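Local coordinates for protein backbone pilus subunit (Streptococcus pneumoniae, PDB 3RPK) that probably forms the shaft of the pneumococcal pilus as its major pilin, an elongated chain of Ig-like domains containing isopeptide bonds, at residues 233-238 with 272-277; 286-291 with 571-576; 310-315 with 394-399; 426-431 with 536-541; 440-445 with 549-554. One frame throughout, in Å; residues are numbered along the deposited sequence.

Contact 1. Residues 233-238 with 272-277; sequences VDDVAL and TVKITY
In V233 and V273 alike, chi1 is 174°, which sets CG2 anti to the carbonyl carbon; the two valines lie side by side on one face of the sheet and meet CG2 to CG2 at 3.8 Å. Both are buried, and they form a non-hydrogen-bonded antiparallel pair. One residue further on, the backbones join: D234 N gives its hydrogen to T272 O at 2.7 Å, almost dead straight (176° at the hydrogen). The same oxygen lies close to the CA of V233, a supporting CA-H...O contact. D234 has chi1 -85°, which turns its carboxylate back across T272, so that OD1 receives a weak, bent bond from T272 N at 3.1 Å. The hydroxyl of T272 is engaged elsewhere, with K202 NZ. Past D234 the chain turns back on its own strand, and D235 only brings OD1 to 4.3 Å from K274 CD; the charges do not meet. D234 and D235 both have left-handed backbone angles, and V233 and V236 exchange backbone hydrogen bonds around them. This is the two-residue beta hairpin linking strand 222-233 to the short, weakly bonded edge strand about 236-237, its corner laid against strand 271-281 of an antiparallel Ig-like sheet.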
# COMPACT_ATOMS: atom_id res chain seq x y z
N VAL A 233 -11.17 -12.39 -12.71
CA VAL A 233 -12.10 -12.85 -11.67
C VAL A 233 -12.13 -14.37 -11.78
O VAL A 233 -12.54 -14.91 -12.81
CB VAL A 233 -13.50 -12.19 -11.80
CG1 VAL A 233 -14.50 -12.78 -10.81
CG2 VAL A 233 -13.40 -10.68 -11.62
N ASP A 234 -11.62 -15.05 -10.72
CA ASP A 234 -11.47 -16.50 -10.61
C ASP A 234 -10.71 -17.03 -11.83
O ASP A 234 -11.20 -17.87 -12.60
CB ASP A 234 -12.80 -17.22 -10.30
CG ASP A 234 -13.18 -17.30 -8.82
OD1 ASP A 234 -12.29 -17.11 -7.95
OD2 ASP A 234 -14.35 -17.64 -8.52
N ASP A 235 -9.52 -16.46 -12.03
CA ASP A 235 -8.58 -16.73 -13.12
C ASP A 235 -9.16 -16.69 -14.53
O ASP A 235 -8.72 -17.40 -15.42
CB ASP A 235 -7.65 -17.91 -12.81
CG ASP A 235 -6.66 -17.62 -11.68
OD1 ASP A 235 -5.92 -16.59 -11.77
OD2 ASP A 235 -6.60 -18.42 -10.71
N VAL A 236 -10.16 -15.82 -14.72
CA VAL A 236 -10.82 -15.57 -16.00
C VAL A 236 -10.72 -14.06 -16.23
O VAL A 236 -11.31 -13.29 -15.47
CB VAL A 236 -12.29 -16.06 -16.02
CG1 VAL A 236 -12.97 -15.69 -17.33
CG2 VAL A 236 -12.38 -17.56 -15.77
N ALA A 237 -9.98 -13.64 -17.26
CA ALA A 237 -9.78 -12.22 -17.57
C ALA A 237 -11.08 -11.46 -17.73
O ALA A 237 -12.06 -12.01 -18.22
CB ALA A 237 -8.93 -12.06 -18.82
N LEU A 238 -11.09 -10.22 -17.24
CA LEU A 238 -12.23 -9.33 -17.33
C LEU A 238 -12.23 -8.60 -18.65
O LEU A 238 -11.16 -8.19 -19.13
CB LEU A 238 -12.20 -8.28 -16.20
CG LEU A 238 -12.77 -8.68 -14.86
CD1 LEU A 238 -12.79 -7.51 -13.94
CD2 LEU A 238 -14.20 -9.19 -14.99
N THR A 272 -12.42 -14.41 -6.41
CA THR A 272 -11.02 -14.01 -6.34
C THR A 272 -10.69 -13.12 -7.52
O THR A 272 -10.67 -13.59 -8.66
CB THR A 272 -10.10 -15.22 -6.13
OG1 THR A 272 -10.53 -15.93 -4.95
CG2 THR A 272 -8.64 -14.83 -5.97
N VAL A 273 -10.50 -11.81 -7.24
CA VAL A 273 -10.14 -10.75 -8.20
C VAL A 273 -8.62 -10.52 -8.15
O VAL A 273 -8.07 -10.19 -7.08
CB VAL A 273 -10.96 -9.46 -7.95
CG1 VAL A 273 -10.50 -8.32 -8.85
CG2 VAL A 273 -12.45 -9.70 -8.11
N LYS A 274 -7.95 -10.71 -9.28
CA LYS A 274 -6.50 -10.53 -9.38
C LYS A 274 -6.19 -9.28 -10.22
O LYS A 274 -6.69 -9.14 -11.34
CB LYS A 274 -5.84 -11.77 -10.00
CG LYS A 274 -4.30 -11.80 -9.92
CD LYS A 274 -3.71 -13.02 -10.64
CE LYS A 274 -2.22 -13.15 -10.44
NZ LYS A 274 -1.67 -14.32 -11.17
N ILE A 275 -5.39 -8.35 -9.66
CA ILE A 275 -5.00 -7.14 -10.38
C ILE A 275 -3.47 -7.09 -10.53
O ILE A 275 -2.75 -6.90 -9.54
CB ILE A 275 -5.62 -5.80 -9.87
CG1 ILE A 275 -7.16 -5.89 -9.83
CG2 ILE A 275 -5.16 -4.63 -10.76
CD1 ILE A 275 -7.92 -4.70 -9.34
N THR A 276 -3.00 -7.28 -11.78
CA THR A 276 -1.58 -7.24 -12.13
C THR A 276 -1.24 -6.01 -12.99
O THR A 276 -2.03 -5.59 -13.83
CB THR A 276 -1.09 -8.57 -12.74
OG1 THR A 276 -1.91 -8.89 -13.87
CG2 THR A 276 -1.04 -9.74 -11.71
N TYR A 277 -0.09 -5.42 -12.71
CA TYR A 277 0.42 -4.23 -13.37
C TYR A 277 1.90 -4.08 -12.99
O TYR A 277 2.42 -4.91 -12.23
CB TYR A 277 -0.42 -2.99 -12.96
CG TYR A 277 -0.31 -2.63 -11.50
CD1 TYR A 277 -1.09 -3.28 -10.55
CD2 TYR A 277 0.60 -1.67 -11.07
CE1 TYR A 277 -0.94 -3.00 -9.19
CE2 TYR A 277 0.73 -1.37 -9.72
CZ TYR A 277 -0.04 -2.03 -8.79
OH TYR A 277 0.08 -1.71 -7.48

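Contact 2. Residues 286-291 with 571-576; sequences IVEVPE and TATSYS
A type II beta turn, I286 to V289, thrusts V287 and E288 against the loop that follows strand 566-570, at a surface junction between the Cna-B-like region and the prealbumin-like region of the pilin. E288 does most of the work. Its side chain runs outward in extended form, passes A572 O, and divides its carboxylate between two donors. OE1 accepts from S576 OG at 2.6 Å, met nearly head-on along the C-O bond. OE2 takes the backbone N of Y575 at 3.2 Å, on its syn side and 15° out of the carboxylate plane. Two bonds to different oxygens should fix the rotation of the group, which stands steeply against the Y575 ring, the planes 82° apart. The receiving loop is itself braced: T571 N binds S574 OG at 2.8 Å, and a weak bond from T573 N to T571 OG1 has the pattern of an ST turn. Strand 418-430 runs beside both partners, E288 sharing a backbone hydrogen bond with T421 while S574 OG binds G423 O. Chi1 of -170° sets the ring of Y575 against V287, whose CG1 sits over one face, offset toward the rim, in a CH-pi contact 3.5 Å from the centroid. K425 adds a cation-pi contact to this ring, and the phenol oxygen is hydrogen-bonded to E539 OE2.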
# COMPACT_ATOMS: atom_id res chain seq x y z
N ILE A 286 15.70 7.82 -4.35
CA ILE A 286 16.85 8.21 -3.54
C ILE A 286 17.56 6.98 -3.01
O ILE A 286 16.91 5.98 -2.66
CB ILE A 286 16.51 9.29 -2.46
CG1 ILE A 286 16.11 10.65 -3.10
CG2 ILE A 286 17.59 9.45 -1.35
CD1 ILE A 286 17.13 11.30 -4.05
N VAL A 287 18.90 7.04 -3.03
CA VAL A 287 19.76 5.97 -2.55
C VAL A 287 19.47 5.61 -1.08
O VAL A 287 19.33 6.50 -0.25
CB VAL A 287 21.25 6.25 -2.86
CG1 VAL A 287 22.14 5.91 -1.70
CG2 VAL A 287 21.67 5.46 -4.08
N GLU A 288 19.29 4.30 -0.82
CA GLU A 288 19.00 3.71 0.49
C GLU A 288 17.68 4.20 1.15
O GLU A 288 17.39 3.83 2.31
CB GLU A 288 20.25 3.70 1.41
CG GLU A 288 21.35 2.80 0.86
CD GLU A 288 22.78 3.02 1.30
OE1 GLU A 288 23.00 3.52 2.43
OE2 GLU A 288 23.70 2.60 0.55
N VAL A 289 16.86 4.97 0.38
CA VAL A 289 15.53 5.42 0.73
C VAL A 289 14.56 4.52 -0.07
O VAL A 289 14.65 4.48 -1.30
CB VAL A 289 15.31 6.93 0.44
CG1 VAL A 289 13.82 7.29 0.40
CG2 VAL A 289 16.04 7.79 1.47
N PRO A 290 13.69 3.73 0.58
CA PRO A 290 12.84 2.82 -0.18
C PRO A 290 11.68 3.51 -0.92
O PRO A 290 11.26 4.57 -0.50
CB PRO A 290 12.35 1.83 0.88
CG PRO A 290 12.39 2.58 2.13
CD PRO A 290 13.49 3.56 2.03
N GLU A 291 11.20 2.91 -2.01
CA GLU A 291 10.05 3.40 -2.78
C GLU A 291 8.93 2.38 -2.64
O GLU A 291 9.16 1.18 -2.81
CB GLU A 291 10.38 3.65 -4.26
CG GLU A 291 11.31 4.83 -4.54
CD GLU A 291 10.96 6.16 -3.90
OE1 GLU A 291 10.25 6.96 -4.55
OE2 GLU A 291 11.43 6.41 -2.77
N THR A 571 26.78 -2.13 -1.32
CA THR A 571 26.03 -2.90 -0.32
C THR A 571 24.76 -2.13 0.09
O THR A 571 24.55 -1.00 -0.39
CB THR A 571 26.90 -3.27 0.92
OG1 THR A 571 27.24 -2.11 1.68
CG2 THR A 571 28.15 -4.09 0.58
N ALA A 572 23.94 -2.70 0.98
CA ALA A 572 22.74 -2.03 1.46
C ALA A 572 23.06 -0.75 2.24
O ALA A 572 22.16 0.07 2.44
CB ALA A 572 21.92 -2.98 2.31
N THR A 573 24.33 -0.56 2.67
CA THR A 573 24.75 0.60 3.44
C THR A 573 26.10 1.20 3.02
O THR A 573 26.67 2.00 3.76
CB THR A 573 24.74 0.29 4.94
OG1 THR A 573 25.22 -1.03 5.17
CG2 THR A 573 23.39 0.50 5.58
N SER A 574 26.61 0.84 1.83
CA SER A 574 27.90 1.32 1.34
C SER A 574 27.96 2.83 1.14
O SER A 574 29.03 3.43 1.24
CB SER A 574 28.32 0.58 0.07
OG SER A 574 27.31 0.60 -0.93
N TYR A 575 26.81 3.45 0.89
CA TYR A 575 26.72 4.89 0.68
C TYR A 575 26.75 5.66 1.99
O TYR A 575 27.31 6.76 2.04
CB TYR A 575 25.41 5.17 -0.09
CG TYR A 575 25.25 6.58 -0.62
CD1 TYR A 575 25.62 6.90 -1.92
CD2 TYR A 575 24.59 7.55 0.13
CE1 TYR A 575 25.40 8.17 -2.45
CE2 TYR A 575 24.37 8.82 -0.38
CZ TYR A 575 24.78 9.13 -1.67
OH TYR A 575 24.55 10.39 -2.17
N SER A 576 26.12 5.10 3.05
CA SER A 576 25.93 5.72 4.36
C SER A 576 26.78 5.22 5.54
O SER A 576 26.86 5.93 6.54
CB SER A 576 24.46 5.67 4.74
OG SER A 576 23.97 4.33 4.75

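Contact 3. Residues 310-315 with 394-399; sequences KPNKPN and TTAGEI
Hydrogen bonds made by N312 and K313 tie the linker before strand 320-328 to the turn that leads into strand 398-405. The N312 amide reaches across with ND2 to T395 O, 3.1 Å away; the acceptor lies close to the amide plane, only 13° out of it, and the N-H points at it fairly well. CG of N312 is anti to the backbone N (chi1 -165°), which directs the amide toward the turn. In return G397 N donates to K313 O at 2.8 Å, in the carbonyl plane although bent at the hydrogen. One side-chain bond and one backbone bond therefore clasp the type II beta turn T395-E398, with G397 in the positive-phi position of that turn. The strand it feeds lies parallel to 320-328 in a four-stranded mixed sheet, and backbone bonds from G397 and I399 to T321 continue the pairing there. Van der Waals contacts fill in around the bonds. CB of N312 rests against CD1 of buried I399 at 3.8 Å, the methyl of A396 packs at 3.4 Å on K313 O, and G397 CA comes within 3.4 Å of N315 N. Two polar ends find partners beyond the segments: K313 forms a salt bridge with E220, and N315 OD1 accepts from D319 N.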
# COMPACT_ATOMS: atom_id res chain seq x y z
N LYS A 310 -2.84 10.12 -1.31
CA LYS A 310 -1.91 10.55 -2.36
C LYS A 310 -0.68 11.13 -1.66
O LYS A 310 -0.86 12.08 -0.89
CB LYS A 310 -2.56 11.60 -3.30
CG LYS A 310 -3.36 10.99 -4.45
CD LYS A 310 -4.81 10.84 -4.11
CE LYS A 310 -5.45 9.95 -5.11
NZ LYS A 310 -6.72 9.38 -4.58
N PRO A 311 0.56 10.58 -1.86
CA PRO A 311 1.72 11.15 -1.16
C PRO A 311 2.06 12.56 -1.63
O PRO A 311 1.68 12.98 -2.73
CB PRO A 311 2.85 10.16 -1.48
CG PRO A 311 2.19 8.94 -2.08
CD PRO A 311 0.96 9.46 -2.74
N ASN A 312 2.76 13.30 -0.77
CA ASN A 312 3.15 14.67 -1.07
C ASN A 312 4.40 15.03 -0.29
O ASN A 312 4.60 14.51 0.80
CB ASN A 312 2.00 15.63 -0.71
CG ASN A 312 2.11 17.01 -1.29
OD1 ASN A 312 2.89 17.30 -2.19
ND2 ASN A 312 1.25 17.88 -0.81
N LYS A 313 5.24 15.92 -0.84
CA LYS A 313 6.44 16.39 -0.15
C LYS A 313 6.04 17.62 0.67
O LYS A 313 5.22 18.41 0.20
CB LYS A 313 7.55 16.74 -1.15
CG LYS A 313 8.17 15.56 -1.87
CD LYS A 313 9.49 15.92 -2.51
CE LYS A 313 10.15 14.70 -3.12
NZ LYS A 313 11.61 14.90 -3.38
N PRO A 314 6.62 17.84 1.88
CA PRO A 314 6.28 19.05 2.64
C PRO A 314 6.73 20.30 1.91
O PRO A 314 7.45 20.18 0.93
CB PRO A 314 7.02 18.89 3.98
CG PRO A 314 8.01 17.85 3.78
CD PRO A 314 7.62 17.01 2.60
N ASN A 315 6.32 21.49 2.37
CA ASN A 315 6.78 22.71 1.70
C ASN A 315 8.27 22.99 2.03
O ASN A 315 8.91 22.28 2.82
CB ASN A 315 5.87 23.93 1.97
CG ASN A 315 5.85 24.46 3.39
OD1 ASN A 315 6.71 24.14 4.24
ND2 ASN A 315 4.87 25.30 3.69
N THR A 394 -1.79 19.17 -5.93
CA THR A 394 -1.56 20.31 -6.85
C THR A 394 -0.29 21.12 -6.50
O THR A 394 0.27 21.81 -7.36
CB THR A 394 -2.82 21.19 -6.96
OG1 THR A 394 -3.18 21.68 -5.66
CG2 THR A 394 -4.00 20.47 -7.60
N THR A 395 0.16 21.02 -5.23
CA THR A 395 1.33 21.73 -4.71
C THR A 395 1.96 21.01 -3.49
O THR A 395 1.25 20.33 -2.74
CB THR A 395 0.97 23.20 -4.37
OG1 THR A 395 2.13 23.87 -3.90
CG2 THR A 395 -0.16 23.31 -3.33
N ALA A 396 3.28 21.18 -3.29
CA ALA A 396 3.96 20.60 -2.14
C ALA A 396 3.53 21.34 -0.87
O ALA A 396 3.28 22.55 -0.92
CB ALA A 396 5.47 20.71 -2.31
N GLY A 397 3.43 20.59 0.22
CA GLY A 397 3.08 21.15 1.51
C GLY A 397 1.60 21.27 1.78
O GLY A 397 1.22 21.77 2.84
N GLU A 398 0.76 20.78 0.85
CA GLU A 398 -0.70 20.86 0.98
C GLU A 398 -1.45 19.60 0.53
O GLU A 398 -1.36 19.22 -0.64
CB GLU A 398 -1.26 22.12 0.28
CG GLU A 398 -1.30 23.38 1.15
CD GLU A 398 -2.52 23.58 2.05
OE1 GLU A 398 -3.02 22.59 2.64
OE2 GLU A 398 -2.95 24.75 2.20
N ILE A 399 -2.20 18.97 1.47
CA ILE A 399 -3.04 17.76 1.28
C ILE A 399 -4.54 18.04 1.61
O ILE A 399 -4.87 18.63 2.65
CB ILE A 399 -2.46 16.55 2.08
CG1 ILE A 399 -1.23 15.95 1.36
CG2 ILE A 399 -3.52 15.47 2.29
CD1 ILE A 399 -0.38 15.00 2.18

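Contact 4. Residues 426-431 with 536-541; sequences FVKVND and GRFEIT
The rings of F426 and F538 lie nearly parallel, 20° between planes, but slid so far apart (centroids 5.0 Å) that they hardly overlap. What covers one face of F538 is instead CB of F426, 3.6 Å from the centroid and 15° off the normal. At the rim of the F426 ring, close to its plane, sits I540 CG2. Chi1 of 70° holds the F538 ring between its own backbone N and carbonyl carbon, swung in toward the neighbouring strand. Beyond the two segments the aromatic cluster continues, with F441 stacked on F538 and F568 meeting F426 edge-to-face. The strands that carry the rings pair antiparallel. F426 and F538 form a hydrogen-bonded pair: F426 N gives to F538 O at 2.8 Å and F538 N to F426 O at 3.0 Å. V427 and R537 follow as a non-hydrogen-bonded pair with side chains on the other face. At the end of the ladder K428 N donates to G536 O at 2.7 Å, arriving from above the carbonyl plane. The aliphatic part of K428, bent at chi2, brings CB close to G536 O and CG to 4.0 Å from F538 CE1, while its tip leads away from strand 537-541. K428 NZ is joined to N598 CG in an isopeptide bond that ties strand 418-430 to its parallel neighbour 594-598. The cross-link thus starts from a lysine whose main chain is held by the bond to G536 O and whose stem packs beside F538 and F441, and the amide probably spares the core an ammonium charge.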
# COMPACT_ATOMS: atom_id res chain seq x y z
N PHE A 426 33.12 8.20 -3.27
CA PHE A 426 34.56 8.09 -3.43
C PHE A 426 35.22 9.44 -3.26
O PHE A 426 34.61 10.47 -3.54
CB PHE A 426 34.94 7.57 -4.82
CG PHE A 426 34.41 6.23 -5.25
CD1 PHE A 426 35.08 5.06 -4.91
CD2 PHE A 426 33.29 6.14 -6.07
CE1 PHE A 426 34.60 3.81 -5.33
CE2 PHE A 426 32.82 4.89 -6.52
CZ PHE A 426 33.47 3.74 -6.14
N VAL A 427 36.47 9.41 -2.83
CA VAL A 427 37.28 10.62 -2.69
C VAL A 427 38.63 10.40 -3.41
O VAL A 427 39.32 9.40 -3.16
CB VAL A 427 37.43 11.13 -1.24
CG1 VAL A 427 38.20 12.44 -1.22
CG2 VAL A 427 36.07 11.28 -0.55
N LYS A 428 38.95 11.30 -4.36
CA LYS A 428 40.18 11.28 -5.14
C LYS A 428 41.35 11.94 -4.39
O LYS A 428 41.30 13.13 -4.08
CB LYS A 428 39.97 11.92 -6.52
CG LYS A 428 40.36 11.01 -7.63
CD LYS A 428 41.81 11.10 -7.88
CE LYS A 428 42.37 9.84 -8.45
NZ LYS A 428 43.83 9.91 -8.28
N VAL A 429 42.36 11.12 -4.04
CA VAL A 429 43.51 11.57 -3.29
C VAL A 429 44.80 11.13 -3.93
O VAL A 429 44.79 10.30 -4.84
CB VAL A 429 43.47 11.22 -1.77
CG1 VAL A 429 42.27 11.87 -1.06
CG2 VAL A 429 43.50 9.71 -1.52
N ASN A 430 45.90 11.71 -3.44
CA ASN A 430 47.27 11.37 -3.80
C ASN A 430 47.87 10.58 -2.62
O ASN A 430 47.15 10.29 -1.65
CB ASN A 430 48.07 12.65 -4.14
CG ASN A 430 48.33 13.60 -2.99
OD1 ASN A 430 48.21 13.27 -1.80
ND2 ASN A 430 48.76 14.80 -3.32
N ASP A 431 49.17 10.23 -2.67
CA ASP A 431 49.83 9.46 -1.61
C ASP A 431 49.99 10.21 -0.30
O ASP A 431 49.89 9.58 0.75
CB ASP A 431 51.16 8.85 -2.09
CG ASP A 431 51.03 7.77 -3.18
OD1 ASP A 431 51.71 6.73 -3.06
OD2 ASP A 431 50.26 8.00 -4.15
N GLY A 536 37.80 16.29 -4.37
CA GLY A 536 38.03 14.95 -4.89
C GLY A 536 36.82 14.05 -4.87
O GLY A 536 36.93 12.86 -5.19
N ARG A 537 35.64 14.61 -4.52
CA ARG A 537 34.36 13.91 -4.38
C ARG A 537 33.82 13.38 -5.68
O ARG A 537 33.79 14.09 -6.67
CB ARG A 537 33.30 14.83 -3.76
CG ARG A 537 33.55 15.22 -2.31
CD ARG A 537 32.43 16.12 -1.81
NE ARG A 537 32.81 17.52 -1.92
CZ ARG A 537 32.01 18.54 -1.63
NH1 ARG A 537 32.45 19.79 -1.75
NH2 ARG A 537 30.75 18.33 -1.25
N PHE A 538 33.31 12.16 -5.66
CA PHE A 538 32.59 11.56 -6.78
C PHE A 538 31.72 10.39 -6.34
O PHE A 538 32.17 9.54 -5.58
CB PHE A 538 33.44 11.31 -8.03
CG PHE A 538 34.47 10.22 -7.95
CD1 PHE A 538 35.75 10.48 -7.46
CD2 PHE A 538 34.21 8.96 -8.45
CE1 PHE A 538 36.71 9.49 -7.43
CE2 PHE A 538 35.17 7.96 -8.39
CZ PHE A 538 36.41 8.23 -7.87
N GLU A 539 30.46 10.37 -6.76
CA GLU A 539 29.56 9.28 -6.35
C GLU A 539 28.80 8.60 -7.48
O GLU A 539 28.66 9.17 -8.57
CB GLU A 539 28.60 9.78 -5.25
CG GLU A 539 27.70 10.92 -5.68
CD GLU A 539 26.77 11.40 -4.59
OE1 GLU A 539 27.25 11.91 -3.55
OE2 GLU A 539 25.53 11.28 -4.78
N ILE A 540 28.29 7.38 -7.22
CA ILE A 540 27.45 6.61 -8.14
C ILE A 540 26.23 6.13 -7.39
O ILE A 540 26.36 5.63 -6.27
CB ILE A 540 28.18 5.50 -8.96
CG1 ILE A 540 27.23 4.85 -10.01
CG2 ILE A 540 28.87 4.46 -8.08
CD1 ILE A 540 26.94 5.70 -11.21
N THR A 541 25.03 6.32 -7.98
CA THR A 541 23.73 5.97 -7.38
C THR A 541 22.84 5.19 -8.37
O THR A 541 22.93 5.39 -9.57
CB THR A 541 23.04 7.26 -6.85
OG1 THR A 541 22.98 8.24 -7.89
CG2 THR A 541 23.77 7.90 -5.66

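Contact 5. Residues 440-445 with 549-554; sequences EFVIAN and YLEETK
F441 is sandwiched at the apolar centre: L550 CD2 lies over one face of its ring and E552 CG over the opposite face, the latter a CH-pi contact 4.1 Å from the centroid. E551 O lies at the ring's edge. The E552 carboxylate is turned 28° from the ring plane, and its chain, CG anti to the backbone N (chi1 -164°), runs out over the ring toward K428, whose side chain is cross-linked to N598. I443 CG1 extends this side of the sheet by packing on L550 CD1 at 4.1 Å. The other side carries V442, which lays CG2 alongside E551 CB at 3.5 Å and meets the methyl of T553 with CG1. Near the far end, A444 O approaches the Y549 ring in its plane. Between these layers runs the antiparallel ladder. V442 and E551 exchange backbone bonds, E551 N to V442 O being 2.7 Å and nearly straight, and A444 and Y549 do likewise. At the opposite end the register slips by one: E440 O takes T553 N at 2.8 Å and, weakly, K554 N at 3.4 Å, while E440 N donates to K554 O at 3.0 Å. The polar groups come last: E440 forms a salt bridge with K472, and the buried E551 carboxylate is hydrogen-bonded through OE1 to Y452 OH. T553 and K554 together facing E440 make a classic beta bulge, placed where the chain turns a corner at T553, in an antiparallel sheet consistent with the prealbumin-like (Ig-like) pilin domain.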
# COMPACT_ATOMS: atom_id res chain seq x y z
N GLU A 440 38.56 11.59 -14.14
CA GLU A 440 37.34 11.04 -14.76
C GLU A 440 37.36 9.53 -14.75
O GLU A 440 38.43 8.92 -14.90
CB GLU A 440 37.12 11.60 -16.18
CG GLU A 440 36.66 13.04 -16.19
CD GLU A 440 37.03 13.87 -17.41
OE1 GLU A 440 36.82 13.39 -18.55
OE2 GLU A 440 37.48 15.03 -17.22
N PHE A 441 36.19 8.91 -14.51
CA PHE A 441 36.07 7.47 -14.33
C PHE A 441 34.87 6.81 -14.99
O PHE A 441 33.82 7.42 -15.14
CB PHE A 441 36.00 7.15 -12.82
CG PHE A 441 37.25 7.46 -12.02
CD1 PHE A 441 38.24 6.50 -11.85
CD2 PHE A 441 37.38 8.67 -11.35
CE1 PHE A 441 39.37 6.77 -11.06
CE2 PHE A 441 38.52 8.95 -10.58
CZ PHE A 441 39.51 7.99 -10.44
N VAL A 442 35.04 5.51 -15.29
CA VAL A 442 34.04 4.59 -15.84
C VAL A 442 33.89 3.42 -14.87
O VAL A 442 34.72 3.25 -13.99
CB VAL A 442 34.27 4.18 -17.32
CG1 VAL A 442 34.12 5.38 -18.26
CG2 VAL A 442 35.60 3.46 -17.54
N ILE A 443 32.77 2.67 -14.96
CA ILE A 443 32.47 1.52 -14.09
C ILE A 443 32.30 0.29 -14.96
O ILE A 443 31.48 0.25 -15.87
CB ILE A 443 31.22 1.79 -13.18
CG1 ILE A 443 31.42 3.05 -12.34
CG2 ILE A 443 30.91 0.58 -12.29
CD1 ILE A 443 30.27 3.49 -11.54
N ALA A 444 33.13 -0.70 -14.71
CA ALA A 444 33.09 -1.95 -15.45
C ALA A 444 32.56 -3.05 -14.56
O ALA A 444 32.79 -3.04 -13.34
CB ALA A 444 34.48 -2.31 -15.96
N ASN A 445 31.86 -3.99 -15.18
CA ASN A 445 31.34 -5.13 -14.45
C ASN A 445 32.39 -6.23 -14.22
O ASN A 445 32.14 -7.14 -13.44
CB ASN A 445 30.05 -5.66 -15.09
CG ASN A 445 30.15 -6.13 -16.53
OD1 ASN A 445 31.23 -6.28 -17.10
ND2 ASN A 445 29.01 -6.42 -17.13
N TYR A 549 34.05 -2.40 -10.86
CA TYR A 549 35.44 -2.05 -11.13
C TYR A 549 35.48 -0.67 -11.69
O TYR A 549 34.96 -0.44 -12.78
CB TYR A 549 36.08 -3.07 -12.09
CG TYR A 549 36.26 -4.42 -11.44
CD1 TYR A 549 37.43 -4.73 -10.75
CD2 TYR A 549 35.27 -5.39 -11.51
CE1 TYR A 549 37.61 -5.98 -10.15
CE2 TYR A 549 35.41 -6.62 -10.89
CZ TYR A 549 36.58 -6.92 -10.21
OH TYR A 549 36.73 -8.14 -9.62
N LEU A 550 36.01 0.26 -10.91
CA LEU A 550 36.12 1.67 -11.26
C LEU A 550 37.35 1.79 -12.12
O LEU A 550 38.40 1.30 -11.72
CB LEU A 550 36.33 2.45 -9.96
CG LEU A 550 36.15 3.94 -9.97
CD1 LEU A 550 34.66 4.32 -10.14
CD2 LEU A 550 36.72 4.54 -8.70
N GLU A 551 37.23 2.41 -13.30
CA GLU A 551 38.35 2.59 -14.21
C GLU A 551 38.58 4.07 -14.44
O GLU A 551 37.62 4.80 -14.64
CB GLU A 551 38.07 1.89 -15.54
CG GLU A 551 39.32 1.74 -16.41
CD GLU A 551 39.08 1.53 -17.89
OE1 GLU A 551 38.39 0.56 -18.27
OE2 GLU A 551 39.65 2.32 -18.68
N GLU A 552 39.85 4.51 -14.43
CA GLU A 552 40.19 5.90 -14.67
C GLU A 552 40.41 6.15 -16.16
O GLU A 552 41.22 5.46 -16.79
CB GLU A 552 41.40 6.31 -13.83
CG GLU A 552 41.57 7.82 -13.73
CD GLU A 552 42.76 8.31 -12.94
OE1 GLU A 552 43.89 7.84 -13.22
OE2 GLU A 552 42.58 9.20 -12.09
N THR A 553 39.67 7.13 -16.73
CA THR A 553 39.75 7.52 -18.16
C THR A 553 40.59 8.75 -18.38
O THR A 553 41.19 8.87 -19.44
CB THR A 553 38.36 7.68 -18.79
OG1 THR A 553 37.68 8.83 -18.26
CG2 THR A 553 37.52 6.44 -18.66
N LYS A 554 40.62 9.67 -17.40
CA LYS A 554 41.42 10.90 -17.44
C LYS A 554 42.02 11.05 -16.06
O LYS A 554 41.30 10.94 -15.07
CB LYS A 554 40.55 12.11 -17.82
CG LYS A 554 41.33 13.31 -18.38
CD LYS A 554 42.00 13.08 -19.76
CE LYS A 554 41.17 13.53 -20.95
NZ LYS A 554 41.93 13.53 -22.24

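How the contacts relate
Contacts 4 and 5 are the close pair, with centres 12 Å apart, and their segments alternate along the chain: strands 418-430 and 440-444 are consecutive, as are 537-543 and 546-552. Their two sheets face each other, I540 CG1 packing on I443 CD1 at 3.7 Å, and the cross-linked lysine lies between them. Contact 2, whose centre is 18 Å from that of contact 4, closes a long loop enclosing contacts 3, 4 and 5 and packs V287 on T541. Contact 3 lies apart, about 6 Å from contact 2 at the nearest atoms. Contact 1 comes first, its centre 50 Å from that of contact 4, consistent with separate domains strung along a pilus subunit.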